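Local coordinates for protein FACT complex subunit POB3 (Chaetomium thermophilum var. thermophilum, PDB 4KHB) that forms, through this N-terminal piece of PH-like domains, a heterodimer with SPT16D and probably acts in the FACT complex as a histone chaperone that reorganizes nucleosomes, at residues H[60-65]-H[72-77]; H[117-122]-H[129-134]; H[147-152]-H[178-183]. All blocks are in the same frame, centred on the assembly; numbering follows the deposited sequence.

Contact 1 of 3, residues H[60-65]-H[72-77]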
ATOM      1  N   GLY H  60      -8.367  -5.663  -9.530  1.00 30.15           N
ATOM      2  CA  GLY H  60      -7.626  -5.947 -10.745  1.00 25.84           C
ATOM      3  C   GLY H  60      -6.317  -5.185 -10.817  1.00 23.00           C
ATOM      4  O   GLY H  60      -5.564  -5.134  -9.844  1.00 24.76           O
ATOM      5  N   TYR H  61      -6.040  -4.585 -11.969  1.00 15.48           N
ATOM      6  CA  TYR H  61      -4.878  -3.762 -12.290  1.00 15.27           C
ATOM      7  C   TYR H  61      -5.003  -2.255 -12.147  1.00 15.31           C
ATOM      8  O   TYR H  61      -6.011  -1.724 -12.317  1.00 13.14           O
ATOM      9  CB  TYR H  61      -4.409  -4.028 -13.688  1.00 14.88           C
ATOM     10  CG  TYR H  61      -3.834  -5.342 -13.798  1.00 22.66           C
ATOM     11  CD1 TYR H  61      -4.641  -6.426 -13.905  1.00 23.97           C
ATOM     12  CD2 TYR H  61      -2.487  -5.528 -13.789  1.00 20.21           C
ATOM     13  CE1 TYR H  61      -4.147  -7.616 -13.965  1.00 31.64           C
ATOM     14  CE2 TYR H  61      -1.981  -6.722 -13.857  1.00 22.73           C
ATOM     15  CZ  TYR H  61      -2.824  -7.773 -13.945  1.00 35.30           C
ATOM     16  OH  TYR H  61      -2.367  -9.020 -14.017  1.00 44.83           O
ATOM     17  N   GLU H  62      -3.922  -1.605 -11.817  1.00 11.52           N
ATOM     18  CA  GLU H  62      -3.964  -0.197 -11.456  1.00 12.76           C
ATOM     19  C   GLU H  62      -3.131   0.660 -12.398  1.00 12.70           C
ATOM     20  O   GLU H  62      -1.992   0.314 -12.720  1.00 11.09           O
ATOM     21  CB  GLU H  62      -3.462  -0.023 -10.017  1.00 12.36           C
ATOM     22  CG  GLU H  62      -3.405   1.419  -9.534  1.00 16.31           C
ATOM     23  CD  GLU H  62      -2.641   1.567  -8.233  1.00 20.79           C
ATOM     24  OE1 GLU H  62      -1.394   1.510  -8.262  1.00 21.31           O
ATOM     25  OE2 GLU H  62      -3.290   1.741  -7.181  1.00 20.90           O
ATOM     26  N   VAL H  63      -3.701   1.779 -12.835  1.00 10.02           N
ATOM     27  CA  VAL H  63      -2.921   2.830 -13.470  1.00  9.30           C
ATOM     28  C   VAL H  63      -2.710   3.920 -12.432  1.00 12.50           C
ATOM     29  O   VAL H  63      -3.671   4.536 -11.967  1.00 10.66           O
ATOM     30  CB  VAL H  63      -3.637   3.425 -14.695  1.00  8.08           C
ATOM     31  CG1 VAL H  63      -2.875   4.634 -15.219  1.00 11.80           C
ATOM     32  CG2 VAL H  63      -3.782   2.381 -15.784  1.00 10.24           C
ATOM     33  N   LYS H  64      -1.456   4.144 -12.055  1.00 13.01           N
ATOM     34  CA  LYS H  64      -1.128   5.208 -11.115  1.00 11.27           C
ATOM     35  C   LYS H  64      -0.598   6.398 -11.892  1.00  9.77           C
ATOM     36  O   LYS H  64       0.428   6.295 -12.568  1.00 11.77           O
ATOM     37  CB  LYS H  64      -0.089   4.728 -10.096  1.00 14.02           C
ATOM     38  CG  LYS H  64       0.219   5.724  -8.990  1.00 18.86           C
ATOM     39  CD  LYS H  64       1.546   5.398  -8.321  1.00 17.02           C
ATOM     40  CE  LYS H  64       1.438   4.137  -7.481  1.00 24.30           C
ATOM     41  NZ  LYS H  64       2.295   4.196  -6.265  1.00 27.81           N
ATOM     42  N   ILE H  65      -1.289   7.530 -11.795  1.00 11.19           N
ATOM     43  CA  ILE H  65      -0.877   8.718 -12.533  1.00 15.72           C
ATOM     44  C   ILE H  65      -0.128   9.696 -11.642  1.00 11.84           C
ATOM     45  O   ILE H  65      -0.620  10.107 -10.585  1.00 12.84           O
ATOM     46  CB  ILE H  65      -2.074   9.428 -13.204  1.00 17.90           C
ATOM     47  CG1 ILE H  65      -2.714   8.514 -14.252  1.00 13.79           C
ATOM     48  CG2 ILE H  65      -1.623  10.711 -13.882  1.00 11.25           C
ATOM     49  CD1 ILE H  65      -4.018   9.043 -14.827  1.00 15.25           C
ATOM     50  N   VAL H  72      -0.654  11.852  -6.621  1.00 16.97           N
ATOM     51  CA  VAL H  72      -0.929  10.592  -7.311  1.00 21.45           C
ATOM     52  C   VAL H  72      -2.425  10.346  -7.527  1.00 17.47           C
ATOM     53  O   VAL H  72      -3.240  10.583  -6.632  1.00 17.27           O
ATOM     54  CB  VAL H  72      -0.298   9.373  -6.585  1.00 22.05           C
ATOM     55  CG1 VAL H  72       1.209   9.378  -6.739  1.00 30.70           C
ATOM     56  CG2 VAL H  72      -0.684   9.363  -5.116  1.00 19.79           C
ATOM     57  N   ILE H  73      -2.775   9.881  -8.723  1.00 16.84           N
ATOM     58  CA  ILE H  73      -4.148   9.492  -9.027  1.00 15.49           C
ATOM     59  C   ILE H  73      -4.166   7.986  -9.262  1.00 12.31           C
ATOM     60  O   ILE H  73      -3.479   7.482 -10.155  1.00  9.55           O
ATOM     61  CB  ILE H  73      -4.681  10.217 -10.279  1.00 16.08           C
ATOM     62  CG1 ILE H  73      -4.617  11.732 -10.077  1.00 22.98           C
ATOM     63  CG2 ILE H  73      -6.118   9.793 -10.572  1.00 14.22           C
ATOM     64  CD1 ILE H  73      -5.457  12.228  -8.910  1.00 18.79           C
ATOM     65  N   GLN H  74      -4.941   7.270  -8.451  1.00 13.07           N
ATOM     66  CA  GLN H  74      -5.002   5.817  -8.543  1.00 14.10           C
ATOM     67  C   GLN H  74      -6.281   5.317  -9.208  1.00  9.94           C
ATOM     68  O   GLN H  74      -7.387   5.553  -8.716  1.00 10.37           O
ATOM     69  CB  GLN H  74      -4.841   5.196  -7.149  1.00 11.26           C
ATOM     70  CG  GLN H  74      -3.426   5.283  -6.590  1.00 19.46           C
ATOM     71  CD  GLN H  74      -3.354   4.946  -5.115  1.00 23.48           C
ATOM     72  OE1 GLN H  74      -3.236   5.832  -4.266  1.00 19.96           O
ATOM     73  NE2 GLN H  74      -3.440   3.660  -4.800  1.00 17.58           N
ATOM     74  N   LEU H  75      -6.110   4.632 -10.336  1.00 15.02           N
ATOM     75  CA  LEU H  75      -7.219   4.009 -11.044  1.00 12.84           C
ATOM     76  C   LEU H  75      -7.010   2.498 -11.142  1.00 16.00           C
ATOM     77  O   LEU H  75      -6.182   2.040 -11.939  1.00 15.00           O
ATOM     78  CB  LEU H  75      -7.329   4.601 -12.452  1.00 12.73           C
ATOM     79  CG  LEU H  75      -7.499   6.115 -12.584  1.00 15.95           C
ATOM     80  CD1 LEU H  75      -7.112   6.573 -13.979  1.00 13.99           C
ATOM     81  CD2 LEU H  75      -8.922   6.527 -12.276  1.00 16.82           C
ATOM     82  N   ASP H  76      -7.745   1.724 -10.344  1.00 14.79           N
ATOM     83  CA  ASP H  76      -7.645   0.267 -10.435  1.00 18.49           C
ATOM     84  C   ASP H  76      -8.982  -0.355 -10.844  1.00 17.10           C
ATOM     85  O   ASP H  76     -10.037   0.271 -10.716  1.00 16.03           O
ATOM     86  CB  ASP H  76      -7.082  -0.367  -9.149  1.00 23.27           C
ATOM     87  CG  ASP H  76      -7.961  -0.139  -7.934  1.00 32.96           C
ATOM     88  OD1 ASP H  76      -8.966   0.596  -8.037  1.00 43.24           O
ATOM     89  OD2 ASP H  76      -7.643  -0.702  -6.864  1.00 42.06           O
ATOM     90  N   GLY H  77      -8.927  -1.593 -11.329  1.00 17.95           N
ATOM     91  CA  GLY H  77     -10.105  -2.288 -11.812  1.00 16.07           C
ATOM     92  C   GLY H  77      -9.970  -2.602 -13.289  1.00 17.21           C
ATOM     93  O   GLY H  77     -10.877  -3.168 -13.904  1.00 16.32           O
TER
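An antiparallel beta hairpin of the N-terminal PH-like domain pairs Val63 with Leu75 and Ile65 with Ile73 as hydrogen-bonded pairs, while Glu62 faces Asp76 and Lys64 faces Gln74 in non-hydrogen-bonded pairs. The amide of Ile65 gives the straightest bond, its N 2.7 Å from Ile73 O at an N-H...O angle of 175°. On the polar face, Glu62 runs out extended, CG anti to its backbone N (chi1 178°), which carries the carboxylate diagonally to Gln74. Gln74 NE2 reaches Glu62 OE2 at 3.1 Å, on the syn side but tilted 31° out of its plane, amide and carboxylate almost perpendicular. NE2 also binds Met41 O of the SPT16D chain and Gln74 OE1 accepts a hydrogen bond from Lys170 NZ, which together fix the amide's rotation. On the other face, Ile65 and Leu75 meet at their ends, CD1 to CD1 4.0 Å. Gly77 closes the pairing with its N on Tyr61 O; at its positive phi a CB would press on the carbonyl O of Asp76, so only glycine fits comfortably. Strand 51-56 flanks 61-65 and strand 13-15 flanks 72-77, with Leu86 and Phe90 of helix 83-92 packed on Val63, and Phe90 on Ile65 as well.

Contact 2 of 3, residues H[117-122]-H[129-134]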
ATOM      1  N   LYS H 117       8.870  12.384  -4.966  1.00 11.84           N
ATOM      2  CA  LYS H 117       8.186  13.628  -5.288  1.00 11.63           C
ATOM      3  C   LYS H 117       6.785  13.716  -4.681  1.00 15.80           C
ATOM      4  O   LYS H 117       6.385  14.766  -4.172  1.00 15.20           O
ATOM      5  CB  LYS H 117       8.121  13.772  -6.809  1.00 13.75           C
ATOM      6  CG  LYS H 117       7.411  15.011  -7.314  1.00 17.17           C
ATOM      7  CD  LYS H 117       7.539  15.079  -8.827  1.00 26.34           C
ATOM      8  CE  LYS H 117       6.842  16.293  -9.397  1.00 20.78           C
ATOM      9  NZ  LYS H 117       6.992  16.371 -10.878  1.00 18.98           N
ATOM     10  N   ALA H 118       6.045  12.613  -4.735  1.00 10.68           N
ATOM     11  CA  ALA H 118       4.663  12.605  -4.263  1.00 15.35           C
ATOM     12  C   ALA H 118       4.382  11.516  -3.233  1.00 10.18           C
ATOM     13  O   ALA H 118       3.337  11.533  -2.583  1.00  8.97           O
ATOM     14  CB  ALA H 118       3.702  12.473  -5.439  1.00 11.16           C
ATOM     15  N   GLU H 119       5.306  10.571  -3.083  1.00  9.56           N
ATOM     16  CA  GLU H 119       5.066   9.419  -2.216  1.00 10.37           C
ATOM     17  C   GLU H 119       6.285   9.017  -1.398  1.00  9.10           C
ATOM     18  O   GLU H 119       7.428   9.179  -1.836  1.00  7.64           O
ATOM     19  CB  GLU H 119       4.614   8.205  -3.039  1.00 12.08           C
ATOM     20  CG  GLU H 119       3.235   8.331  -3.669  1.00 16.48           C
ATOM     21  CD  GLU H 119       2.793   7.059  -4.370  1.00 18.26           C
ATOM     22  OE1 GLU H 119       3.504   6.605  -5.292  1.00 18.85           O
ATOM     23  OE2 GLU H 119       1.738   6.508  -3.994  1.00 20.09           O
ATOM     24  N   LEU H 120       6.026   8.475  -0.213  1.00 11.07           N
ATOM     25  CA  LEU H 120       7.049   7.767   0.539  1.00 11.48           C
ATOM     26  C   LEU H 120       6.979   6.296   0.148  1.00 12.14           C
ATOM     27  O   LEU H 120       5.966   5.630   0.384  1.00 10.93           O
ATOM     28  CB  LEU H 120       6.826   7.935   2.045  1.00 10.82           C
ATOM     29  CG  LEU H 120       7.735   7.118   2.962  1.00 12.79           C
ATOM     30  CD1 LEU H 120       9.189   7.367   2.617  1.00 13.81           C
ATOM     31  CD2 LEU H 120       7.487   7.449   4.426  1.00 12.61           C
ATOM     32  N   THR H 121       8.052   5.793  -0.455  1.00  9.38           N
ATOM     33  CA  THR H 121       8.076   4.424  -0.958  1.00  7.92           C
ATOM     34  C   THR H 121       9.002   3.566  -0.106  1.00  9.13           C
ATOM     35  O   THR H 121      10.104   3.995   0.243  1.00 10.32           O
ATOM     36  CB  THR H 121       8.569   4.384  -2.421  1.00  8.69           C
ATOM     37  OG1 THR H 121       7.676   5.136  -3.256  1.00  9.43           O
ATOM     38  CG2 THR H 121       8.643   2.953  -2.932  1.00  6.48           C
ATOM     39  N   PHE H 122       8.557   2.357   0.229  1.00  6.13           N
ATOM     40  CA  PHE H 122       9.429   1.382   0.869  1.00  6.40           C
ATOM     41  C   PHE H 122       9.828   0.308  -0.138  1.00  8.56           C
ATOM     42  O   PHE H 122       8.997  -0.501  -0.562  1.00  9.51           O
ATOM     43  CB  PHE H 122       8.764   0.757   2.098  1.00  3.23           C
ATOM     44  CG  PHE H 122       9.710  -0.025   2.962  1.00  5.08           C
ATOM     45  CD1 PHE H 122      10.568   0.629   3.837  1.00  5.54           C
ATOM     46  CD2 PHE H 122       9.743  -1.412   2.901  1.00  4.51           C
ATOM     47  CE1 PHE H 122      11.445  -0.085   4.634  1.00 10.07           C
ATOM     48  CE2 PHE H 122      10.616  -2.134   3.695  1.00  6.56           C
ATOM     49  CZ  PHE H 122      11.468  -1.469   4.564  1.00  7.25           C
ATOM     50  N   ALA H 129       7.370  -2.334  -2.041  1.00  9.30           N
ATOM     51  CA  ALA H 129       6.442  -3.183  -1.309  1.00 11.91           C
ATOM     52  C   ALA H 129       5.134  -2.426  -1.121  1.00  7.08           C
ATOM     53  O   ALA H 129       4.047  -2.991  -1.273  1.00 11.04           O
ATOM     54  CB  ALA H 129       7.025  -3.583   0.037  1.00  4.98           C
ATOM     55  N   PHE H 130       5.256  -1.143  -0.786  1.00  6.90           N
ATOM     56  CA  PHE H 130       4.098  -0.258  -0.652  1.00 13.54           C
ATOM     57  C   PHE H 130       4.457   1.222  -0.805  1.00 11.82           C
ATOM     58  O   PHE H 130       5.626   1.603  -0.702  1.00 10.77           O
ATOM     59  CB  PHE H 130       3.368  -0.508   0.668  1.00  9.32           C
ATOM     60  CG  PHE H 130       4.211  -0.271   1.888  1.00  8.82           C
ATOM     61  CD1 PHE H 130       4.192   0.957   2.535  1.00  8.13           C
ATOM     62  CD2 PHE H 130       5.006  -1.287   2.403  1.00  7.50           C
ATOM     63  CE1 PHE H 130       4.959   1.173   3.668  1.00 10.22           C
ATOM     64  CE2 PHE H 130       5.775  -1.080   3.532  1.00  4.16           C
ATOM     65  CZ  PHE H 130       5.752   0.152   4.168  1.00  4.89           C
ATOM     66  N   GLU H 131       3.446   2.052  -1.048  1.00 10.23           N
ATOM     67  CA  GLU H 131       3.648   3.484  -1.241  1.00 13.71           C
ATOM     68  C   GLU H 131       2.669   4.281  -0.385  1.00 12.86           C
ATOM     69  O   GLU H 131       1.502   3.901  -0.250  1.00 14.94           O
ATOM     70  CB  GLU H 131       3.452   3.855  -2.714  1.00 12.71           C
ATOM     71  CG  GLU H 131       4.399   3.158  -3.677  1.00 21.29           C
ATOM     72  CD  GLU H 131       3.721   2.038  -4.437  1.00 22.36           C
ATOM     73  OE1 GLU H 131       2.652   1.579  -3.982  1.00 24.38           O
ATOM     74  OE2 GLU H 131       4.251   1.620  -5.487  1.00 27.82           O
ATOM     75  N   ILE H 132       3.144   5.378   0.198  1.00 10.78           N
ATOM     76  CA  ILE H 132       2.287   6.271   0.975  1.00 10.16           C
ATOM     77  C   ILE H 132       2.329   7.687   0.406  1.00 10.27           C
ATOM     78  O   ILE H 132       3.357   8.364   0.483  1.00  8.01           O
ATOM     79  CB  ILE H 132       2.706   6.310   2.452  1.00 12.13           C
ATOM     80  CG1 ILE H 132       2.614   4.910   3.055  1.00 14.76           C
ATOM     81  CG2 ILE H 132       1.800   7.244   3.241  1.00  5.71           C
ATOM     82  CD1 ILE H 132       3.748   4.566   3.984  1.00 21.21           C
ATOM     83  N   PRO H 133       1.206   8.135  -0.179  1.00 12.53           N
ATOM     84  CA  PRO H 133       1.097   9.490  -0.733  1.00 12.50           C
ATOM     85  C   PRO H 133       1.174  10.542   0.367  1.00  9.31           C
ATOM     86  O   PRO H 133       0.577  10.351   1.427  1.00  9.58           O
ATOM     87  CB  PRO H 133      -0.293   9.502  -1.392  1.00  9.99           C
ATOM     88  CG  PRO H 133      -0.716   8.071  -1.484  1.00 14.73           C
ATOM     89  CD  PRO H 133      -0.015   7.337  -0.387  1.00 11.86           C
ATOM     90  N   TYR H 134       1.917  11.619   0.119  1.00 10.04           N
ATOM     91  CA  TYR H 134       2.110  12.685   1.102  1.00 10.90           C
ATOM     92  C   TYR H 134       0.788  13.315   1.544  1.00 10.25           C
ATOM     93  O   TYR H 134       0.647  13.744   2.690  1.00 13.96           O
ATOM     94  CB  TYR H 134       3.054  13.755   0.538  1.00  9.02           C
ATOM     95  CG  TYR H 134       4.463  13.252   0.288  1.00  8.74           C
ATOM     96  CD1 TYR H 134       5.010  12.247   1.074  1.00 10.10           C
ATOM     97  CD2 TYR H 134       5.234  13.771  -0.744  1.00  9.36           C
ATOM     98  CE1 TYR H 134       6.286  11.781   0.850  1.00 11.38           C
ATOM     99  CE2 TYR H 134       6.515  13.307  -0.979  1.00  9.45           C
ATOM    100  CZ  TYR H 134       7.034  12.312  -0.176  1.00 11.92           C
ATOM    101  OH  TYR H 134       8.307  11.838  -0.395  1.00 12.37           O
TER
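Phe122 presses its CB into one face of the Phe130 ring, a CH-pi contact in which that carbon lies 4.0 Å from the ring centroid. Phe130 CG occupies the position between backbone N and carbonyl carbon (chi1 60°), turning the ring back toward the facing strand to receive this bump. The two rings are nearly parallel (18°) but offset, with only a small shared overlap. Further along the same face, Leu120 CB touches Tyr134 CE1 (4.1 Å) and, at roughly a right angle to that, faces Ile132 CB. These shapes sit on an antiparallel hairpin of the second PH-like domain, in which Leu120 and Ile132 exchange backbone bonds and Tyr134 N, just past the strand, still binds Ala118 O. The tyrosine ring lies flat against the chain at 118-119, with Ala118 C 3.4 Å above its plane and Glu119 N over the same face; its hydroxyl is bonded to Gly116 O. On the other side of the sheet, the extended Glu119 runs beside Pro133 and lays its carboxylate over Glu131, OE2 3.4 Å from Glu131 CB. The two carboxylate planes are 11° apart; Glu119 OE1 forms a salt bridge with Lys64, whose amine also makes a long, weak ion pair with Glu131 OE2, the hydrogen-bond partner of His103. Val72 fills in against both Glu119 and Pro133, while Val45 of the SPT16D chain packs on Phe130.

Contact 3 of 3, residues H[147-152]-H[178-183]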
ATOM      1  N   GLU H 147      14.021   6.324  14.943  1.00 30.82           N
ATOM      2  CA  GLU H 147      12.664   5.962  14.539  1.00 25.94           C
ATOM      3  C   GLU H 147      11.751   7.128  14.165  1.00 24.28           C
ATOM      4  O   GLU H 147      11.649   8.123  14.889  1.00 26.57           O
ATOM      5  CB  GLU H 147      12.019   5.144  15.662  1.00 29.00           C
ATOM      6  CG  GLU H 147      10.663   4.554  15.325  1.00 27.27           C
ATOM      7  CD  GLU H 147      10.153   3.636  16.417  1.00 35.60           C
ATOM      8  OE1 GLU H 147       8.981   3.781  16.819  1.00 38.39           O
ATOM      9  OE2 GLU H 147      10.919   2.755  16.859  1.00 46.00           O
ATOM     10  N   ILE H 148      11.085   6.974  13.023  1.00 23.11           N
ATOM     11  CA  ILE H 148      10.165   7.973  12.496  1.00 16.59           C
ATOM     12  C   ILE H 148       8.742   7.426  12.497  1.00 25.84           C
ATOM     13  O   ILE H 148       8.504   6.305  12.041  1.00 24.41           O
ATOM     14  CB  ILE H 148      10.534   8.369  11.048  1.00 19.69           C
ATOM     15  CG1 ILE H 148      12.054   8.456  10.867  1.00 24.72           C
ATOM     16  CG2 ILE H 148       9.841   9.668  10.648  1.00 21.90           C
ATOM     17  CD1 ILE H 148      12.718   9.560  11.674  1.00 27.32           C
ATOM     18  N   ALA H 149       7.797   8.209  13.012  1.00 20.28           N
ATOM     19  CA  ALA H 149       6.396   7.805  13.010  1.00 20.64           C
ATOM     20  C   ALA H 149       5.629   8.575  11.944  1.00 19.22           C
ATOM     21  O   ALA H 149       5.707   9.804  11.886  1.00 17.17           O
ATOM     22  CB  ALA H 149       5.775   8.030  14.383  1.00 17.64           C
ATOM     23  N   VAL H 150       4.890   7.854  11.106  1.00 13.74           N
ATOM     24  CA  VAL H 150       4.054   8.483  10.090  1.00 12.47           C
ATOM     25  C   VAL H 150       2.599   8.221  10.449  1.00 10.81           C
ATOM     26  O   VAL H 150       2.141   7.076  10.419  1.00 13.39           O
ATOM     27  CB  VAL H 150       4.351   7.936   8.680  1.00 12.57           C
ATOM     28  CG1 VAL H 150       3.464   8.612   7.652  1.00 11.56           C
ATOM     29  CG2 VAL H 150       5.811   8.142   8.330  1.00  7.80           C
ATOM     30  N   GLU H 151       1.879   9.285  10.790  1.00 17.36           N
ATOM     31  CA  GLU H 151       0.523   9.153  11.316  1.00 17.87           C
ATOM     32  C   GLU H 151      -0.554   9.585  10.331  1.00 13.32           C
ATOM     33  O   GLU H 151      -0.348  10.484   9.511  1.00 14.23           O
ATOM     34  CB  GLU H 151       0.374   9.926  12.631  1.00 16.77           C
ATOM     35  CG  GLU H 151       1.662  10.060  13.427  1.00 26.81           C
ATOM     36  CD  GLU H 151       1.423  10.589  14.825  1.00 39.56           C
ATOM     37  OE1 GLU H 151       2.413  10.872  15.532  1.00 48.84           O
ATOM     38  OE2 GLU H 151       0.246  10.714  15.222  1.00 47.10           O
ATOM     39  N   PHE H 152      -1.708   8.932  10.423  1.00 11.72           N
ATOM     40  CA  PHE H 152      -2.830   9.229   9.547  1.00 15.64           C
ATOM     41  C   PHE H 152      -4.049   9.665  10.351  1.00 16.94           C
ATOM     42  O   PHE H 152      -4.153   9.375  11.545  1.00 19.55           O
ATOM     43  CB  PHE H 152      -3.157   8.004   8.695  1.00 11.93           C
ATOM     44  CG  PHE H 152      -1.975   7.459   7.950  1.00 16.40           C
ATOM     45  CD1 PHE H 152      -1.598   8.005   6.732  1.00 14.84           C
ATOM     46  CD2 PHE H 152      -1.231   6.409   8.473  1.00 14.67           C
ATOM     47  CE1 PHE H 152      -0.504   7.510   6.043  1.00 15.60           C
ATOM     48  CE2 PHE H 152      -0.137   5.911   7.791  1.00 15.43           C
ATOM     49  CZ  PHE H 152       0.227   6.460   6.573  1.00 12.89           C
ATOM     50  N   LEU H 178      -5.804   2.310   8.336  1.00 15.28           N
ATOM     51  CA  LEU H 178      -4.409   2.494   8.714  1.00 16.12           C
ATOM     52  C   LEU H 178      -4.283   3.710   9.623  1.00 13.53           C
ATOM     53  O   LEU H 178      -4.772   4.797   9.297  1.00 10.94           O
ATOM     54  CB  LEU H 178      -3.523   2.645   7.474  1.00 13.95           C
ATOM     55  CG  LEU H 178      -2.016   2.715   7.723  1.00 13.95           C
ATOM     56  CD1 LEU H 178      -1.546   1.460   8.435  1.00 14.60           C
ATOM     57  CD2 LEU H 178      -1.264   2.882   6.409  1.00 13.28           C
ATOM     58  N   VAL H 179      -3.629   3.518  10.763  1.00 15.38           N
ATOM     59  CA  VAL H 179      -3.531   4.558  11.776  1.00 14.83           C
ATOM     60  C   VAL H 179      -2.126   5.148  11.835  1.00 13.18           C
ATOM     61  O   VAL H 179      -1.956   6.367  11.919  1.00 12.06           O
ATOM     62  CB  VAL H 179      -3.917   4.003  13.167  1.00 22.50           C
ATOM     63  CG1 VAL H 179      -3.694   5.043  14.240  1.00 17.45           C
ATOM     64  CG2 VAL H 179      -5.362   3.546  13.177  1.00 18.57           C
ATOM     65  N   GLU H 180      -1.124   4.277  11.762  1.00 12.86           N
ATOM     66  CA  GLU H 180       0.265   4.687  11.947  1.00 16.68           C
ATOM     67  C   GLU H 180       1.247   3.680  11.348  1.00 18.70           C
ATOM     68  O   GLU H 180       0.993   2.475  11.366  1.00 16.43           O
ATOM     69  CB  GLU H 180       0.545   4.861  13.445  1.00 13.98           C
ATOM     70  CG  GLU H 180       1.929   5.379  13.789  1.00 18.77           C
ATOM     71  CD  GLU H 180       2.213   5.316  15.276  1.00 26.55           C
ATOM     72  OE1 GLU H 180       2.148   4.207  15.846  1.00 31.40           O
ATOM     73  OE2 GLU H 180       2.495   6.375  15.876  1.00 34.85           O
ATOM     74  N   ILE H 181       2.356   4.177  10.802  1.00 14.47           N
ATOM     75  CA  ILE H 181       3.469   3.319  10.398  1.00 15.81           C
ATOM     76  C   ILE H 181       4.755   3.877  10.995  1.00 14.53           C
ATOM     77  O   ILE H 181       4.992   5.087  10.960  1.00 19.32           O
ATOM     78  CB  ILE H 181       3.629   3.242   8.866  1.00 13.94           C
ATOM     79  CG1 ILE H 181       2.290   2.909   8.206  1.00 23.19           C
ATOM     80  CG2 ILE H 181       4.673   2.194   8.489  1.00  8.70           C
ATOM     81  CD1 ILE H 181       2.377   2.678   6.714  1.00 23.93           C
ATOM     82  N   ARG H 182       5.582   2.992  11.542  1.00 11.47           N
ATOM     83  CA  ARG H 182       6.862   3.388  12.111  1.00 18.02           C
ATOM     84  C   ARG H 182       8.025   2.766  11.349  1.00 16.69           C
ATOM     85  O   ARG H 182       8.019   1.566  11.061  1.00 12.81           O
ATOM     86  CB  ARG H 182       6.914   3.004  13.593  1.00 22.96           C
ATOM     87  CG  ARG H 182       5.811   3.647  14.417  1.00 26.35           C
ATOM     88  CD  ARG H 182       5.992   3.404  15.902  1.00 32.80           C
ATOM     89  NE  ARG H 182       4.892   3.965  16.680  1.00 35.00           N
ATOM     90  CZ  ARG H 182       4.973   4.275  17.970  1.00 39.34           C
ATOM     91  NH1 ARG H 182       6.106   4.073  18.630  1.00 34.32           N
ATOM     92  NH2 ARG H 182       3.923   4.781  18.599  1.00 43.77           N
ATOM     93  N   PHE H 183       9.029   3.575  11.035  1.00 13.28           N
ATOM     94  CA  PHE H 183      10.184   3.083  10.300  1.00 12.99           C
ATOM     95  C   PHE H 183      11.431   3.218  11.160  1.00 17.53           C
ATOM     96  O   PHE H 183      11.585   4.204  11.888  1.00 20.29           O
ATOM     97  CB  PHE H 183      10.374   3.883   9.008  1.00 11.91           C
ATOM     98  CG  PHE H 183       9.251   3.726   8.023  1.00  9.62           C
ATOM     99  CD1 PHE H 183       9.262   2.688   7.102  1.00  7.73           C
ATOM    100  CD2 PHE H 183       8.190   4.620   8.011  1.00  9.67           C
ATOM    101  CE1 PHE H 183       8.232   2.539   6.190  1.00  8.36           C
ATOM    102  CE2 PHE H 183       7.155   4.480   7.103  1.00  9.85           C
ATOM    103  CZ  PHE H 183       7.176   3.436   6.191  1.00  8.28           C
TER
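Glu147 and Arg182 are brought together by different first torsions: CG of Glu147 stands anti to its backbone N (chi1 -173°), whereas CG of Arg182 lies beside its own N (chi1 -59°) and the chain then runs extended to NE. Their ends cross with carboxylate and guanidinium planes 59° apart, and the resulting salt bridge is weak, Arg182 NH1 to Glu147 OE1 3.4 Å. Glu147 OE2 forms a salt bridge with Arg94 of the SPT16D chain. A firmer grip comes from within the strand: Arg182 NE donates to Glu180 OE1 at 2.9 Å; that oxygen lies nearly in the guanidinium plane, while NE stands well above the plane of the carboxylate. Arginine thus joins two acids in one network, and an alanine here would probably leave Glu180 OE1 without its charged mate, its carboxylate free to turn, and lose the weak bridge to Glu147 OE1. Beneath this polar face, Phe152 aims its ring at the facing strand; CE2 meets Leu178 CD2 at 3.5 Å, and Ile181 CG1 comes to the ring edge. Val150 CG2 likewise touches the edge of the Phe183 ring. Val150 and Ile181 bond both ways in the antiparallel backbone. Strand 137-144 flanks 147-152, an antiparallel strand of the SPT16D chain continues the sheet beyond 178-183, and Phe130 and Ile132 of strand 127-133 pack underneath.

Three antiparallel pairings follow one another along the chain, each complete before the next begins, so none nests or crosses. From the N terminus, contact 1 closes a short hairpin in the first PH-like domain; contact 2 closes another in the second; contact 3 spans a longer, partly unmodelled connection of that same domain. Contacts 1 and 2 meet where the two PH-like domains touch, Val72 lying against the 129-134 strand. Contacts 2 and 3 join two sheets of the second domain through Ile132 against Ile181 and Phe152, and Phe122 beside Phe183. Contacts 1 and 3 do not touch, their nearest atoms about 11 Å apart; contact 2, which touches both, connects them.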